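Local coordinates for protein exosome complex component Rrp42 (PDB 3M7N) that is a component of the archaeal exosome, an RNA-degrading complex, in which it is thought to be non-catalytic and to contribute to structuring the active site of its partner subunit Rrp41, at residues 51-56 with 145-150; 30-35 with 196-201; 56-61 with 150-155; 155-160 with 178-183; 116-121 with 182-187. All coordinates share one frame; numbering follows the deposited sequence.

Contact 1: residues 51-56 with 145-150; sequences VKLGDT and DGNLLD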
# COMPACT_ATOMS: atom_id res chain seq x y z
N VAL H 51 21.73 23.94 10.63
CA VAL H 51 23.07 23.74 10.13
C VAL H 51 23.15 23.80 8.62
O VAL H 51 22.33 23.20 7.93
CB VAL H 51 23.62 22.39 10.59
CG1 VAL H 51 24.86 21.98 9.74
CG2 VAL H 51 23.92 22.44 12.06
N LYS H 52 24.14 24.52 8.12
CA LYS H 52 24.49 24.50 6.71
C LYS H 52 25.86 23.84 6.52
O LYS H 52 26.84 24.20 7.19
CB LYS H 52 24.51 25.91 6.11
CG LYS H 52 23.20 26.66 6.29
CD LYS H 52 23.30 28.09 5.77
CE LYS H 52 21.93 28.72 5.74
NZ LYS H 52 22.00 30.18 5.45
N LEU H 53 25.88 22.88 5.60
CA LEU H 53 27.05 22.09 5.30
C LEU H 53 27.19 22.16 3.81
O LEU H 53 26.56 21.41 3.10
CB LEU H 53 26.82 20.64 5.74
CG LEU H 53 27.91 19.62 5.40
CD1 LEU H 53 29.24 20.27 5.69
CD2 LEU H 53 27.76 18.30 6.17
N GLY H 54 28.03 23.07 3.32
CA GLY H 54 27.99 23.44 1.92
C GLY H 54 26.58 23.95 1.60
O GLY H 54 26.07 24.82 2.32
N ASP H 55 25.95 23.41 0.57
CA ASP H 55 24.56 23.77 0.25
C ASP H 55 23.52 22.90 0.95
O ASP H 55 22.32 23.19 0.89
CB ASP H 55 24.32 23.77 -1.26
CG ASP H 55 25.10 24.86 -1.98
OD1 ASP H 55 25.58 24.61 -3.09
OD2 ASP H 55 25.24 25.97 -1.43
N THR H 56 23.98 21.86 1.64
CA THR H 56 23.10 21.07 2.49
C THR H 56 22.59 21.87 3.70
O THR H 56 23.36 22.55 4.37
CB THR H 56 23.78 19.75 2.92
OG1 THR H 56 23.87 18.90 1.78
CG2 THR H 56 22.98 19.03 4.00
N ASP H 145 21.98 18.50 -0.34
CA ASP H 145 23.11 18.52 -1.26
C ASP H 145 24.24 17.58 -0.79
O ASP H 145 25.41 17.86 -1.01
CB ASP H 145 23.63 19.94 -1.47
CG ASP H 145 24.32 20.11 -2.81
OD1 ASP H 145 25.25 20.96 -2.93
OD2 ASP H 145 23.95 19.39 -3.76
N GLY H 146 23.87 16.46 -0.18
CA GLY H 146 24.84 15.48 0.27
C GLY H 146 25.10 15.53 1.77
O GLY H 146 25.09 16.61 2.38
N ASN H 147 25.34 14.37 2.36
CA ASN H 147 25.74 14.24 3.77
C ASN H 147 24.83 14.92 4.79
O ASN H 147 25.30 15.59 5.72
CB ASN H 147 27.18 14.72 3.91
CG ASN H 147 27.86 14.21 5.16
OD1 ASN H 147 28.99 14.59 5.43
ND2 ASN H 147 27.18 13.37 5.93
N LEU H 148 23.52 14.75 4.61
CA LEU H 148 22.52 15.15 5.60
C LEU H 148 22.85 14.51 6.94
O LEU H 148 22.54 15.06 8.00
CB LEU H 148 21.12 14.71 5.15
CG LEU H 148 20.38 15.74 4.28
CD1 LEU H 148 19.16 15.14 3.64
CD2 LEU H 148 20.01 16.91 5.13
N LEU H 149 23.44 13.33 6.88
CA LEU H 149 23.82 12.64 8.10
C LEU H 149 24.73 13.49 9.03
O LEU H 149 24.35 13.79 10.16
CB LEU H 149 24.49 11.32 7.72
CG LEU H 149 24.99 10.45 8.86
CD1 LEU H 149 23.90 10.27 9.90
CD2 LEU H 149 25.45 9.11 8.29
N ASP H 150 25.91 13.91 8.56
CA ASP H 150 26.78 14.70 9.43
C ASP H 150 26.15 16.05 9.78
O ASP H 150 26.18 16.48 10.93
CB ASP H 150 28.18 14.89 8.83
CG ASP H 150 28.94 13.58 8.68
OD1 ASP H 150 29.90 13.54 7.87
OD2 ASP H 150 28.58 12.59 9.34
O HOH W 1 27.23 21.58 -0.98
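Thr56 reaches across to the backbone of Asp145 and Gly146 with its hydroxyl. Its chi1 of -70° sets OG1 beside its own backbone N and sends CG2 the other way, beside the carbonyl carbon, which divides the side chain between a polar and an apolar task. OG1 donates a hydrogen bond of 2.7 Å to the carbonyl O of Gly146, meeting it slightly tilted from the carbonyl plane. Thr56 OG1 also accepts a weak, bent bond of 2.9 Å from the amide N of Asp145. CG2 packs 3.8 Å from CD2 of Leu148, whose end swings back to meet it although its CB points away. Leu53 CD2 lies 3.7 Å from the carbonyl O of Asn147, the N-cap residue of helix 148-161. With a serine in place of Thr56 the CG2 methyl is gone, which would probably cost Leu148 CD2 this contact and leave OG1 freer to turn away from the Gly146 carbonyl. Between strands 47-53 and 56-67, a type II' turn runs from Leu53 to Thr56 with Gly54 in its second position. Asp55, the third residue of this turn, lies side by side with Asp145, pointing the same way, their OD1 atoms 3.7 Å apart. One water accepts from Asp55 N and donates to Asp145 OD1. Lys37 of the neighbouring exonuclease 1 chain forms salt bridges to both carboxylates, and Arg38 of that chain adds another to Asp145. The two like charges therefore probably form a small acidic patch that is balanced from across the subunit interface.

Contact 2: residues 30-35 with 196-201; sequences DEFRKV and YLVDPS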
# COMPACT_ATOMS: atom_id res chain seq x y z
N ASP H 30 40.06 14.91 2.74
CA ASP H 30 39.72 14.88 4.15
C ASP H 30 39.14 16.22 4.58
O ASP H 30 39.09 16.54 5.78
CB ASP H 30 40.95 14.54 4.97
CG ASP H 30 42.08 15.55 4.77
OD1 ASP H 30 42.05 16.32 3.78
OD2 ASP H 30 42.99 15.58 5.63
N GLU H 31 38.64 16.97 3.60
CA GLU H 31 38.15 18.34 3.83
C GLU H 31 36.61 18.52 3.79
O GLU H 31 35.98 18.29 2.75
CB GLU H 31 38.80 19.29 2.82
CG GLU H 31 38.37 20.72 2.95
CD GLU H 31 39.00 21.63 1.92
OE1 GLU H 31 39.80 21.13 1.09
OE2 GLU H 31 38.68 22.84 1.91
N PHE H 32 36.02 18.94 4.90
CA PHE H 32 34.60 19.32 4.95
C PHE H 32 34.32 20.61 4.19
O PHE H 32 35.18 21.48 4.07
CB PHE H 32 34.14 19.49 6.40
CG PHE H 32 33.59 18.23 7.02
CD1 PHE H 32 34.44 17.19 7.38
CD2 PHE H 32 32.21 18.09 7.23
CE1 PHE H 32 33.93 16.02 7.95
CE2 PHE H 32 31.69 16.92 7.80
CZ PHE H 32 32.56 15.88 8.16
N ARG H 33 33.10 20.75 3.68
CA ARG H 33 32.69 22.06 3.16
C ARG H 33 32.49 23.03 4.32
O ARG H 33 32.54 22.65 5.49
CB ARG H 33 31.40 21.98 2.36
CG ARG H 33 31.38 21.03 1.18
CD ARG H 33 30.57 19.84 1.58
NE ARG H 33 29.33 19.72 0.84
CZ ARG H 33 28.32 18.92 1.15
NH1 ARG H 33 27.25 18.91 0.37
NH2 ARG H 33 28.35 18.14 2.23
N LYS H 34 32.26 24.28 3.98
CA LYS H 34 31.98 25.30 4.96
C LYS H 34 30.78 24.87 5.79
O LYS H 34 29.76 24.45 5.24
CB LYS H 34 31.70 26.61 4.23
CG LYS H 34 31.44 27.83 5.10
CD LYS H 34 31.34 29.07 4.17
CE LYS H 34 31.02 30.37 4.92
NZ LYS H 34 29.57 30.53 5.18
N VAL H 35 30.92 24.97 7.10
CA VAL H 35 29.87 24.62 8.02
C VAL H 35 29.35 25.89 8.67
O VAL H 35 30.10 26.78 8.99
CB VAL H 35 30.41 23.73 9.13
CG1 VAL H 35 29.38 23.59 10.22
CG2 VAL H 35 30.81 22.40 8.57
N TYR H 196 38.78 7.24 -0.25
CA TYR H 196 37.68 7.81 0.50
C TYR H 196 37.51 9.29 0.17
O TYR H 196 38.46 9.96 -0.25
CB TYR H 196 37.90 7.61 2.00
CG TYR H 196 39.21 8.16 2.50
CD1 TYR H 196 39.37 9.52 2.72
CD2 TYR H 196 40.29 7.31 2.76
CE1 TYR H 196 40.58 10.03 3.18
CE2 TYR H 196 41.50 7.81 3.22
CZ TYR H 196 41.65 9.17 3.43
OH TYR H 196 42.86 9.69 3.88
N LEU H 197 36.30 9.80 0.33
CA LEU H 197 36.03 11.22 0.17
C LEU H 197 35.14 11.66 1.33
O LEU H 197 33.94 11.34 1.37
CB LEU H 197 35.38 11.56 -1.18
CG LEU H 197 36.10 11.26 -2.50
CD1 LEU H 197 36.10 9.76 -2.78
CD2 LEU H 197 35.45 12.02 -3.68
N VAL H 198 35.78 12.35 2.27
CA VAL H 198 35.12 12.85 3.46
C VAL H 198 34.08 13.89 3.05
O VAL H 198 34.35 14.72 2.19
CB VAL H 198 36.14 13.49 4.42
CG1 VAL H 198 35.44 14.25 5.54
CG2 VAL H 198 37.11 12.43 4.98
N ASP H 199 32.89 13.82 3.65
CA ASP H 199 31.85 14.81 3.40
C ASP H 199 31.44 14.88 1.93
O ASP H 199 31.57 15.91 1.28
CB ASP H 199 32.29 16.20 3.89
CG ASP H 199 31.18 17.22 3.79
OD1 ASP H 199 31.46 18.41 3.57
OD2 ASP H 199 30.01 16.80 3.93
N PRO H 200 30.95 13.77 1.39
CA PRO H 200 30.60 13.75 -0.03
C PRO H 200 29.44 14.72 -0.36
O PRO H 200 28.45 14.81 0.37
CB PRO H 200 30.15 12.31 -0.25
CG PRO H 200 29.61 11.90 1.08
CD PRO H 200 30.55 12.53 2.08
N SER H 201 29.59 15.46 -1.45
CA SER H 201 28.50 16.26 -1.96
C SER H 201 27.48 15.31 -2.64
O SER H 201 27.76 14.12 -2.85
CB SER H 201 29.01 17.31 -2.96
OG SER H 201 29.48 16.72 -4.17
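Asp199 is clasped between Phe32 and Arg33, with its CB over the ring and its carboxylate turned to the arginine. CB stands 3.9 Å from the centroid of the Phe32 ring, close to the ring normal, in a CH-pi contact. The carboxylate lies nearly parallel to that ring, their planes 14° apart, so aromatic and acid are stacked although the side chains as a whole cross at about a right angle. Val198 CG1 comes to the same ring obliquely, 3.3 Å from CE1. The Arg33 chain bends at chi2 and chi3, and this fold brings its guanidinium round to Asp199. NH2 forms a salt bridge of 2.7 Å with OD2 on the syn side of the carboxylate, the two flat groups being inclined by 51°. The Arg33 amide also bonds to OD1, an oxygen less surely placed, which Arg27 meets in a further salt bridge; two arginines thus probably balance this buried charge. Over one guanidinium face lies Ser201 CA, 3.7 Å from NH1. Ser201 is the N-cap of helix 202-205, and its own amide is bonded by the Glu204 side chain. Asp30 CA rests 3.7 Å from Val198 CG2. The contact ties the loop entering strand 35-39 to the end of the hairpin 185-192/195-198, joining the two sheets of the two-part RNase PH fold.

Contact 3: residues 56-61 with 150-155; sequences TQVVVG and DASALA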
# COMPACT_ATOMS: atom_id res chain seq x y z
N THR H 56 23.98 21.86 1.64
CA THR H 56 23.10 21.07 2.49
C THR H 56 22.59 21.87 3.70
O THR H 56 23.36 22.55 4.37
CB THR H 56 23.78 19.75 2.92
OG1 THR H 56 23.87 18.90 1.78
CG2 THR H 56 22.98 19.03 4.00
N GLN H 57 21.28 21.77 3.96
CA GLN H 57 20.62 22.48 5.06
C GLN H 57 19.67 21.55 5.82
O GLN H 57 18.92 20.78 5.23
CB GLN H 57 19.82 23.68 4.54
CG GLN H 57 20.57 24.59 3.61
CD GLN H 57 19.90 25.96 3.46
OE1 GLN H 57 19.64 26.65 4.45
NE2 GLN H 57 19.62 26.34 2.24
N VAL H 58 19.70 21.64 7.13
CA VAL H 58 18.81 20.81 7.93
C VAL H 58 18.57 21.56 9.21
O VAL H 58 19.43 22.31 9.69
CB VAL H 58 19.42 19.41 8.24
CG1 VAL H 58 20.81 19.54 8.81
CG2 VAL H 58 18.53 18.66 9.20
N VAL H 59 17.37 21.38 9.76
CA VAL H 59 17.07 22.03 11.01
C VAL H 59 16.63 20.98 11.98
O VAL H 59 15.96 20.02 11.61
CB VAL H 59 16.00 23.16 10.86
CG1 VAL H 59 14.75 22.65 10.18
CG2 VAL H 59 15.67 23.75 12.21
N VAL H 60 17.05 21.15 13.22
CA VAL H 60 16.66 20.23 14.25
C VAL H 60 16.01 21.02 15.35
O VAL H 60 16.51 22.08 15.74
CB VAL H 60 17.90 19.47 14.82
CG1 VAL H 60 17.53 18.70 16.08
CG2 VAL H 60 18.48 18.54 13.76
N GLY H 61 14.89 20.51 15.86
CA GLY H 61 14.26 21.13 17.02
C GLY H 61 14.13 20.12 18.14
O GLY H 61 14.00 18.92 17.92
N ASP H 150 25.91 13.91 8.56
CA ASP H 150 26.78 14.70 9.43
C ASP H 150 26.15 16.05 9.78
O ASP H 150 26.18 16.48 10.93
CB ASP H 150 28.18 14.89 8.83
CG ASP H 150 28.94 13.58 8.68
OD1 ASP H 150 29.90 13.54 7.87
OD2 ASP H 150 28.58 12.59 9.34
N ALA H 151 25.56 16.71 8.79
CA ALA H 151 24.79 17.94 9.04
C ALA H 151 23.79 17.76 10.19
O ALA H 151 23.71 18.60 11.10
CB ALA H 151 24.07 18.42 7.78
N SER H 152 23.07 16.64 10.18
CA SER H 152 22.05 16.40 11.21
C SER H 152 22.65 16.17 12.58
O SER H 152 22.15 16.69 13.60
CB SER H 152 21.14 15.22 10.84
OG SER H 152 20.50 15.43 9.59
N ALA H 153 23.72 15.38 12.61
CA ALA H 153 24.42 15.10 13.86
C ALA H 153 24.88 16.41 14.49
O ALA H 153 24.74 16.59 15.70
CB ALA H 153 25.61 14.21 13.58
N LEU H 154 25.43 17.30 13.67
CA LEU H 154 25.88 18.62 14.11
C LEU H 154 24.70 19.44 14.64
O LEU H 154 24.78 20.07 15.70
CB LEU H 154 26.52 19.37 12.95
CG LEU H 154 28.02 19.63 12.82
CD1 LEU H 154 28.84 18.76 13.74
CD2 LEU H 154 28.42 19.44 11.37
N ALA H 155 23.60 19.44 13.88
CA ALA H 155 22.44 20.25 14.25
C ALA H 155 21.80 19.69 15.51
O ALA H 155 21.42 20.45 16.40
CB ALA H 155 21.43 20.35 13.10
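Ser152 OG, hydrogen-bonded to the carbonyl O of Leu148 one turn back in the same helix, lies 3.8 Å from CG2 of Val58. With its polar need met inside the helix, the hydroxyl can lie against valine methyls in a buried, otherwise apolar layer. Val58 touches the helix with both branches. At a chi1 of 52°, CG1 stands between the backbone N and the carbonyl carbon and drops onto CB of Ala151 at 3.6 Å, while CG2, anti to the backbone N, goes to the serine. CB of Ala151 is also the neighbour of Thr56 CG2, at 4.0 Å. One turn further along the helix, Ala155 offers its CB to CG2 of Val60, 3.5 Å away. Val60 has a different rotamer, chi1 169°, which sets CG2 beside its backbone N and lets it settle against Ala155. The small side chains of Ala151, Ser152 and Ala155 let the backbones come near: Val60 and Ala155 have CA atoms 5.8 Å apart, and the axes of the two short segments approach to 7.9 Å. Their N-to-C directions diverge by 34°. Helix 148-161 thus lies along one face of the mixed sheet. It rests at the same time on strand 47-53 through Val51 and Leu53, and Ser152 touches Ile139 of strand 131-141. From the other face of strand 56-67, Val59 packs on Phe84 of the neighbouring exonuclease 1 chain.

Contact 4: residues 155-160 with 178-183; sequences AAIAAL and LPVRDL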
# COMPACT_ATOMS: atom_id res chain seq x y z
N ALA H 155 23.60 19.44 13.88
CA ALA H 155 22.44 20.25 14.25
C ALA H 155 21.80 19.69 15.51
O ALA H 155 21.42 20.45 16.40
CB ALA H 155 21.43 20.35 13.10
N ALA H 156 21.70 18.37 15.59
CA ALA H 156 21.14 17.76 16.79
C ALA H 156 21.90 18.14 18.09
O ALA H 156 21.28 18.54 19.08
CB ALA H 156 21.02 16.26 16.63
N ILE H 157 23.23 18.04 18.09
CA ILE H 157 23.97 18.38 19.31
C ILE H 157 23.97 19.90 19.58
O ILE H 157 23.88 20.34 20.72
CB ILE H 157 25.41 17.80 19.34
CG1 ILE H 157 26.04 18.02 20.72
CG2 ILE H 157 26.30 18.41 18.26
CD1 ILE H 157 25.49 17.09 21.81
N ALA H 158 24.05 20.70 18.53
CA ALA H 158 23.91 22.14 18.71
C ALA H 158 22.56 22.49 19.36
O ALA H 158 22.49 23.32 20.26
CB ALA H 158 24.08 22.87 17.37
N ALA H 159 21.51 21.83 18.90
CA ALA H 159 20.18 22.05 19.45
C ALA H 159 20.12 21.65 20.91
O ALA H 159 19.52 22.36 21.73
CB ALA H 159 19.14 21.30 18.66
N LEU H 160 20.71 20.50 21.24
CA LEU H 160 20.72 20.04 22.61
C LEU H 160 21.48 21.02 23.50
O LEU H 160 21.05 21.34 24.61
CB LEU H 160 21.31 18.63 22.70
CG LEU H 160 20.34 17.55 22.20
CD1 LEU H 160 21.06 16.22 22.00
CD2 LEU H 160 19.13 17.43 23.14
N LEU H 178 19.53 22.65 29.66
CA LEU H 178 19.80 21.22 29.67
C LEU H 178 21.28 20.99 29.91
O LEU H 178 22.13 21.58 29.25
CB LEU H 178 19.39 20.60 28.34
CG LEU H 178 19.36 19.09 28.13
CD1 LEU H 178 18.12 18.46 28.76
CD2 LEU H 178 19.38 18.79 26.63
N PRO H 179 21.61 20.12 30.87
CA PRO H 179 23.03 19.80 31.08
C PRO H 179 23.57 18.93 29.95
O PRO H 179 23.19 17.78 29.82
CB PRO H 179 23.02 19.01 32.41
CG PRO H 179 21.63 19.18 32.99
CD PRO H 179 20.72 19.42 31.82
N VAL H 180 24.46 19.50 29.14
CA VAL H 180 25.12 18.73 28.09
C VAL H 180 26.60 18.52 28.43
O VAL H 180 27.34 19.47 28.62
CB VAL H 180 25.04 19.45 26.72
CG1 VAL H 180 25.74 18.63 25.67
CG2 VAL H 180 23.58 19.70 26.34
N ARG H 181 27.04 17.27 28.47
CA ARG H 181 28.40 16.98 28.93
C ARG H 181 29.33 16.32 27.91
O ARG H 181 30.41 15.85 28.27
CB ARG H 181 28.34 16.13 30.19
CG ARG H 181 27.55 14.88 30.02
CD ARG H 181 27.43 14.14 31.34
NE ARG H 181 26.59 12.96 31.22
CZ ARG H 181 26.36 12.10 32.21
NH1 ARG H 181 26.91 12.30 33.41
NH2 ARG H 181 25.58 11.04 31.99
N ASP H 182 28.95 16.30 26.65
CA ASP H 182 29.87 15.79 25.64
C ASP H 182 29.48 16.38 24.30
O ASP H 182 28.46 17.05 24.19
CB ASP H 182 29.90 14.25 25.59
CG ASP H 182 31.25 13.69 25.07
OD1 ASP H 182 31.73 12.67 25.62
OD2 ASP H 182 31.82 14.25 24.11
N LEU H 183 30.31 16.14 23.30
CA LEU H 183 30.08 16.77 22.01
C LEU H 183 30.36 15.74 20.91
O LEU H 183 31.40 15.77 20.25
CB LEU H 183 30.96 18.01 21.89
CG LEU H 183 30.39 19.22 21.13
CD1 LEU H 183 31.39 20.39 21.09
CD2 LEU H 183 29.95 18.83 19.71
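The flat groups between helix residues Ile157 and Leu160 and the loop 178-183 are peptide units and one carboxylate, for no aromatic ring takes part. The Leu160 carbonyl O is met by two methyls, Val180 CG2 at 3.5 Å and Leu178 CD2 at 3.7 Å. The Asp182 carbonyl O has Ile157 CD1 3.8 Å away. The Asp182 carboxylate turns back to its own loop, where OD2 accepts the amide of Leu183 through its anti lone pair at 2.6 Å; the amide of Lys218 bonds to the same oxygen. Around these groups the packing is aliphatic. In this member of the RNase PH family, the contact joins helix 148-161, which lies on the mixed sheet, to the linker running into strand 185-192 of the second sheet. Ile157 carries one end of it. With CG1 anti to the backbone N, chi1 -171°, its CD1 extends toward the loop and lies 4.2 Å from Val180 CG1. Its CG2 meets Leu183 CD2 at 3.9 Å, the two side chains crossing at about a right angle. With an alanine at Ile157 both methyls are gone, and a gap is likely to open between the helix and Leu183, leaving that leucine freer to turn. At the other end, Leu160 and Leu178 touch through their CD2 atoms, 3.8 Å apart, while Ile113 of helix 100-115 packs against Leu160 as well.

Contact 5: residues 116-121 with 182-187; sequences SEAVDL and DLPVSV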
# COMPACT_ATOMS: atom_id res chain seq x y z
N SER H 116 27.77 8.58 23.64
CA SER H 116 28.68 9.58 24.20
C SER H 116 28.17 10.03 25.57
O SER H 116 28.87 10.73 26.29
CB SER H 116 28.80 10.81 23.28
OG SER H 116 27.67 11.65 23.38
N GLU H 117 26.94 9.66 25.90
CA GLU H 117 26.25 10.16 27.10
C GLU H 117 26.26 11.69 27.20
O GLU H 117 26.40 12.26 28.27
CB GLU H 117 26.82 9.51 28.38
CG GLU H 117 26.57 7.99 28.41
CD GLU H 117 27.38 7.24 29.47
OE1 GLU H 117 27.35 5.99 29.47
OE2 GLU H 117 28.04 7.88 30.30
N ALA H 118 26.07 12.35 26.06
CA ALA H 118 26.03 13.80 25.96
C ALA H 118 25.02 14.47 26.89
O ALA H 118 25.21 15.62 27.30
CB ALA H 118 25.74 14.19 24.53
N VAL H 119 23.94 13.77 27.21
CA VAL H 119 22.93 14.33 28.09
C VAL H 119 22.77 13.43 29.30
O VAL H 119 22.55 12.23 29.15
CB VAL H 119 21.56 14.44 27.41
CG1 VAL H 119 20.52 14.88 28.42
CG2 VAL H 119 21.61 15.42 26.24
N ASP H 120 22.90 14.01 30.48
CA ASP H 120 22.80 13.24 31.71
C ASP H 120 21.34 12.92 31.98
O ASP H 120 20.59 13.76 32.47
CB ASP H 120 23.38 14.02 32.89
CG ASP H 120 23.69 13.14 34.08
OD1 ASP H 120 24.64 13.49 34.81
OD2 ASP H 120 23.01 12.11 34.28
N LEU H 121 20.95 11.69 31.66
CA LEU H 121 19.55 11.31 31.74
C LEU H 121 19.06 11.23 33.17
O LEU H 121 17.91 11.56 33.46
CB LEU H 121 19.31 9.98 31.02
CG LEU H 121 19.72 9.97 29.54
CD1 LEU H 121 19.45 8.61 28.91
CD2 LEU H 121 18.99 11.07 28.79
N ASP H 182 28.95 16.30 26.65
CA ASP H 182 29.87 15.79 25.64
C ASP H 182 29.48 16.38 24.30
O ASP H 182 28.46 17.05 24.19
CB ASP H 182 29.90 14.25 25.59
CG ASP H 182 31.25 13.69 25.07
OD1 ASP H 182 31.73 12.67 25.62
OD2 ASP H 182 31.82 14.25 24.11
N LEU H 183 30.31 16.14 23.30
CA LEU H 183 30.08 16.77 22.01
C LEU H 183 30.36 15.74 20.91
O LEU H 183 31.40 15.77 20.25
CB LEU H 183 30.96 18.01 21.89
CG LEU H 183 30.39 19.22 21.13
CD1 LEU H 183 31.39 20.39 21.09
CD2 LEU H 183 29.95 18.83 19.71
N PRO H 184 29.41 14.82 20.71
CA PRO H 184 29.42 13.83 19.63
C PRO H 184 29.44 14.51 18.27
O PRO H 184 28.59 15.39 18.02
CB PRO H 184 28.06 13.12 19.76
CG PRO H 184 27.47 13.58 21.01
CD PRO H 184 28.17 14.79 21.50
N VAL H 185 30.35 14.09 17.40
CA VAL H 185 30.44 14.60 16.04
C VAL H 185 30.71 13.41 15.17
O VAL H 185 31.56 12.55 15.52
CB VAL H 185 31.62 15.57 15.87
CG1 VAL H 185 31.75 16.01 14.42
CG2 VAL H 185 31.47 16.77 16.82
N SER H 186 29.97 13.34 14.06
CA SER H 186 30.08 12.23 13.13
C SER H 186 30.74 12.67 11.84
O SER H 186 30.51 13.78 11.36
CB SER H 186 28.69 11.62 12.82
OG SER H 186 27.99 12.41 11.86
N VAL H 187 31.57 11.80 11.28
CA VAL H 187 32.27 12.06 10.03
C VAL H 187 31.99 10.95 9.04
O VAL H 187 32.30 9.78 9.28
CB VAL H 187 33.81 12.14 10.24
CG1 VAL H 187 34.53 12.30 8.89
CG2 VAL H 187 34.17 13.27 11.19
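Ser116 and Ala118 lie on either side of Glu117, the positive-phi residue of the Schellman motif that ends helix 100-115, and Asp182 and Pro184 pack against them. The apolar part is small. Ala118 CB sits 3.9 Å from Pro184 CD and approaches Asp182 CB at 4.3 Å. Ile157 of helix 148-161 touches both Ala118 and Pro184, which puts the proline ring between two helices. Of the polar groups, Ser116 OG is bonded back into its own helix, to the carbonyl O of Gly112, and accepts a weak bond of 3.2 Å from the amide of Ala118. A chi1 of 77° sets this oxygen between the backbone N and the carbonyl carbon, in place for both partners. Two acceptors, Ser116 O and Asp182 OD1, stand 3.5 Å apart. Arg209 of the neighbouring exonuclease 1 chain bonds weakly to that carbonyl and may ease the pairing. Backbone and charge add the rest through Arg181, the residue before Asp182: its backbone is hydrogen-bonded to Ala118, its NE to the Glu117 carbonyl, and its guanidinium forms a salt bridge with Asp120. The nearest atom of the contact is about 7 Å from the bound nucleic acid. Mixed contacts between polar and apolar atoms complete the interface: Ser116 CB is 3.8 Å from Pro184 CG, and Ser116 OG lies 3.1 Å from the same ring carbon.

How the contacts relate
Contact 3 lies deepest, about 6 Å from the centre of the chain, and is almost wholly apolar. Helix 148-161 links it to contacts 1 and 4: contact 1 takes the helix start with hydroxyl and carboxylate chemistry near the neighbouring subunit, contact 4 its later turns with branched aliphatic groups. Contacts 4 and 5 share Asp182 and Leu183, and meet where Ile157 reaches Pro184. Contact 2 is less buried, and it alone has a salt bridge between its own two segments. It meets contact 5 through Val187, which touches Phe32 and Val198, and contact 1 through the backbone pair Lys34 and Gly54. The Asp150-Ser186 hydrogen bond joins helix 148-161 to strand 185-192.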